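Local coordinates for protein copper-containing nitrite reductase (Thermus scotoductus, PDB 6HBE) that probably reduces nitrite to nitric oxide as a copper-containing homotrimer, taking electrons from a cytochrome c, at residues M112-P117 with A124-G129. Sequence-based numbering, arbitrary orientation.
Sequences MYHCAP and AHTMGG. With CU (copper (II) ion), chain N; CU (copper (II) ion), chain M.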
ATOM      1  N   MET C 112     -10.065  -6.925 -18.398  1.00 18.59           N
ATOM      2  CA  MET C 112      -8.608  -6.961 -18.621  1.00 18.16           C
ATOM      3  C   MET C 112      -8.207  -8.169 -19.484  1.00 20.85           C
ATOM      4  O   MET C 112      -8.821  -9.248 -19.391  1.00 19.68           O
ATOM      5  CB  MET C 112      -7.874  -7.060 -17.270  1.00 19.67           C
ATOM      6  CG  MET C 112      -6.347  -6.822 -17.272  1.00 19.50           C
ATOM      7  SD  MET C 112      -5.749  -6.779 -15.556  1.00 19.71           S
ATOM      8  CE  MET C 112      -3.973  -6.749 -15.739  1.00 19.27           C
ATOM      9  N   TYR C 113      -7.143  -8.006 -20.278  1.00 20.29           N
ATOM     10  CA  TYR C 113      -6.380  -9.145 -20.809  1.00 21.51           C
ATOM     11  C   TYR C 113      -4.915  -8.879 -20.496  1.00 22.42           C
ATOM     12  O   TYR C 113      -4.535  -7.722 -20.292  1.00 21.00           O
ATOM     13  CB  TYR C 113      -6.648  -9.402 -22.334  1.00 22.40           C
ATOM     14  CG  TYR C 113      -6.048  -8.390 -23.299  1.00 21.46           C
ATOM     15  CD1 TYR C 113      -4.678  -8.436 -23.621  1.00 23.31           C
ATOM     16  CD2 TYR C 113      -6.831  -7.405 -23.907  1.00 22.98           C
ATOM     17  CE1 TYR C 113      -4.120  -7.537 -24.503  1.00 24.14           C
ATOM     18  CE2 TYR C 113      -6.258  -6.487 -24.795  1.00 22.81           C
ATOM     19  CZ  TYR C 113      -4.903  -6.560 -25.078  1.00 23.94           C
ATOM     20  OH  TYR C 113      -4.264  -5.670 -25.917  1.00 24.43           O
ATOM     21  N   HIS C 114      -4.102  -9.934 -20.428  1.00 21.00           N
ATOM     22  CA  HIS C 114      -2.697  -9.806 -20.041  1.00 20.53           C
ATOM     23  C   HIS C 114      -1.926 -11.078 -20.383  1.00 21.19           C
ATOM     24  O   HIS C 114      -2.520 -12.110 -20.686  1.00 20.56           O
ATOM     25  CB  HIS C 114      -2.560  -9.489 -18.510  1.00 22.13           C
ATOM     26  CG  HIS C 114      -3.184 -10.512 -17.600  1.00 21.72           C
ATOM     27  ND1 HIS C 114      -2.508 -11.639 -17.180  1.00 22.62           N
ATOM     28  CD2 HIS C 114      -4.407 -10.577 -17.025  1.00 21.62           C
ATOM     29  CE1 HIS C 114      -3.293 -12.374 -16.416  1.00 22.67           C
ATOM     30  NE2 HIS C 114      -4.436 -11.736 -16.261  1.00 23.69           N
ATOM     31  N   CYS C 115      -0.610 -11.013 -20.329  1.00 20.27           N
ATOM     32  CA  CYS C 115       0.203 -12.174 -20.643  1.00 22.06           C
ATOM     33  C   CYS C 115       0.020 -13.242 -19.554  1.00 22.04           C
ATOM     34  O   CYS C 115      -0.122 -12.903 -18.375  1.00 23.53           O
ATOM     35  CB  CYS C 115       1.700 -11.818 -20.740  1.00 23.11           C
ATOM     36  SG  CYS C 115       2.729 -13.165 -21.460  1.00 23.85           S
ATOM     37  N   ALA C 116       0.046 -14.517 -19.958  1.00 22.20           N
ATOM     38  CA  ALA C 116      -0.016 -15.640 -19.025  1.00 22.26           C
ATOM     39  C   ALA C 116       0.830 -16.822 -19.551  1.00 24.29           C
ATOM     40  O   ALA C 116       0.285 -17.812 -20.044  1.00 26.11           O
ATOM     41  CB  ALA C 116      -1.473 -16.040 -18.821  1.00 23.31           C
ATOM     42  N   PRO C 117       2.170 -16.726 -19.441  1.00 23.65           N
ATOM     43  CA  PRO C 117       3.015 -17.904 -19.702  1.00 24.28           C
ATOM     44  C   PRO C 117       2.569 -19.076 -18.841  1.00 25.73           C
ATOM     45  O   PRO C 117       2.543 -20.216 -19.327  1.00 27.08           O
ATOM     46  CB  PRO C 117       4.425 -17.431 -19.327  1.00 24.67           C
ATOM     47  CG  PRO C 117       4.321 -15.934 -19.126  1.00 24.76           C
ATOM     48  CD  PRO C 117       2.923 -15.653 -18.753  1.00 24.40           C
ATOM     49  N   ALA C 124       5.015 -11.901 -13.200  1.00 21.14           N
ATOM     50  CA  ALA C 124       6.254 -11.208 -13.614  1.00 20.71           C
ATOM     51  C   ALA C 124       6.128 -10.489 -14.969  1.00 20.66           C
ATOM     52  O   ALA C 124       6.593  -9.346 -15.121  1.00 22.65           O
ATOM     53  CB  ALA C 124       7.451 -12.157 -13.617  1.00 21.12           C
ATOM     54  N   HIS C 125       5.464 -11.107 -15.932  1.00 21.03           N
ATOM     55  CA  HIS C 125       5.285 -10.462 -17.264  1.00 23.03           C
ATOM     56  C   HIS C 125       4.264  -9.328 -17.266  1.00 22.82           C
ATOM     57  O   HIS C 125       4.441  -8.331 -17.968  1.00 23.71           O
ATOM     58  CB  HIS C 125       4.888 -11.480 -18.344  1.00 25.32           C
ATOM     59  CG  HIS C 125       6.008 -12.368 -18.776  1.00 26.80           C
ATOM     60  ND1 HIS C 125       6.149 -12.793 -20.083  1.00 28.54           N
ATOM     61  CD2 HIS C 125       7.031 -12.920 -18.085  1.00 28.24           C
ATOM     62  CE1 HIS C 125       7.204 -13.592 -20.169  1.00 27.89           C
ATOM     63  NE2 HIS C 125       7.762 -13.677 -18.976  1.00 29.79           N
ATOM     64  N   THR C 126       3.170  -9.486 -16.528  1.00 23.25           N
ATOM     65  CA  THR C 126       2.118  -8.452 -16.503  1.00 23.67           C
ATOM     66  C   THR C 126       2.686  -7.129 -15.998  1.00 23.95           C
ATOM     67  O   THR C 126       2.489  -6.045 -16.610  1.00 23.43           O
ATOM     68  CB  THR C 126       0.901  -8.922 -15.704  1.00 24.43           C
ATOM     69  OG1 THR C 126       0.288 -10.035 -16.378  1.00 22.85           O
ATOM     70  CG2 THR C 126      -0.129  -7.793 -15.546  1.00 23.52           C
ATOM     71  N   MET C 127       3.476  -7.196 -14.950  1.00 22.71           N
ATOM     72  CA  MET C 127       4.093  -5.967 -14.412  1.00 24.49           C
ATOM     73  C   MET C 127       5.106  -5.288 -15.331  1.00 24.51           C
ATOM     74  O   MET C 127       5.409  -4.115 -15.126  1.00 22.73           O
ATOM     75  CB  MET C 127       4.644  -6.162 -12.997  1.00 27.50           C
ATOM     76  CG  MET C 127       5.800  -7.100 -12.831  1.00 27.94           C
ATOM     77  SD  MET C 127       7.344  -6.421 -13.427  1.00 31.94           S
ATOM     78  CE  MET C 127       7.568  -4.910 -12.587  1.00 30.59           C
ATOM     79  N   GLY C 128       5.606  -6.010 -16.340  1.00 23.25           N
ATOM     80  CA  GLY C 128       6.474  -5.440 -17.390  1.00 22.83           C
ATOM     81  C   GLY C 128       5.795  -4.744 -18.562  1.00 22.99           C
ATOM     82  O   GLY C 128       6.477  -4.273 -19.461  1.00 22.16           O
ATOM     83  N   GLY C 129       4.452  -4.675 -18.581  1.00 23.21           N
ATOM     84  CA  GLY C 129       3.750  -3.899 -19.617  1.00 22.52           C
ATOM     85  C   GLY C 129       2.708  -4.642 -20.434  1.00 23.50           C
ATOM     86  O   GLY C 129       1.991  -3.995 -21.222  1.00 23.16           O
TER
HETATM   87 CU    CU N 502       4.765 -12.503 -21.534  1.00 24.97          CU
HETATM   88 CU    CU M 501      -6.007 -12.099 -15.062  1.00 23.61          CU
HETATM   89  O   HOH W   1      -6.176 -14.019 -15.344  1.00 28.85           O
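Cys115 and His125 meet through a copper ion, in the cupredoxin fold of a copper nitrite reductase, where the end of strand 109-114 and the helix 120-126 that follows share a type 1 site. The site exemplifies a principle of this family: adjacent histidine and cysteine at one strand end couple two copper centres. Cys115 SG binds the metal at 2.1 Å and His125 ND1 at 2.0 Å; His75 and Gln130 complete the site, glutamine taking the place that methionine holds in many cupredoxins. The thiolate reaches the ion because SG stands anti to the backbone N (chi1 -168°), and it lies oblique to the imidazole. Pro117 comes over one face of the His125 imidazole, its CG 3.8 Å from the ring centroid in a CH-pi contact 12° off the normal. Phe44 also stacks on His125, while NE2 bonds to Glu385, so that the copper bond, the hydrogen bond and the stacked neighbours together fix the ring's rotation.

The residue before the cysteine serves the other metal. His114 NE2 binds the type 2 copper, along with a water, His80 and His267 of a neighbouring subunit. Adjacent residues thus link the two coppers, a short covalent path for electron transfer. His114 ND1, the far nitrogen, gives its hydrogen to Cys115 O at 3.0 Å, nearly in the ring plane but well above the carbonyl plane, which steadies the imidazole between oxygen and metal. Thr126 crosses beside this ring with OG1, hydrogen-bonded to Ile122 O one helical turn back, and sets CG2 beside Met112. Replacing Thr126 by glycine would probably open a gap beside Met112 and His114 and leave Ile122 O without its hydroxyl partner. In the native chain Thr126 CG2 meets the extended Met112 side chain tip to tip, 4.0 Å from Met112 CE.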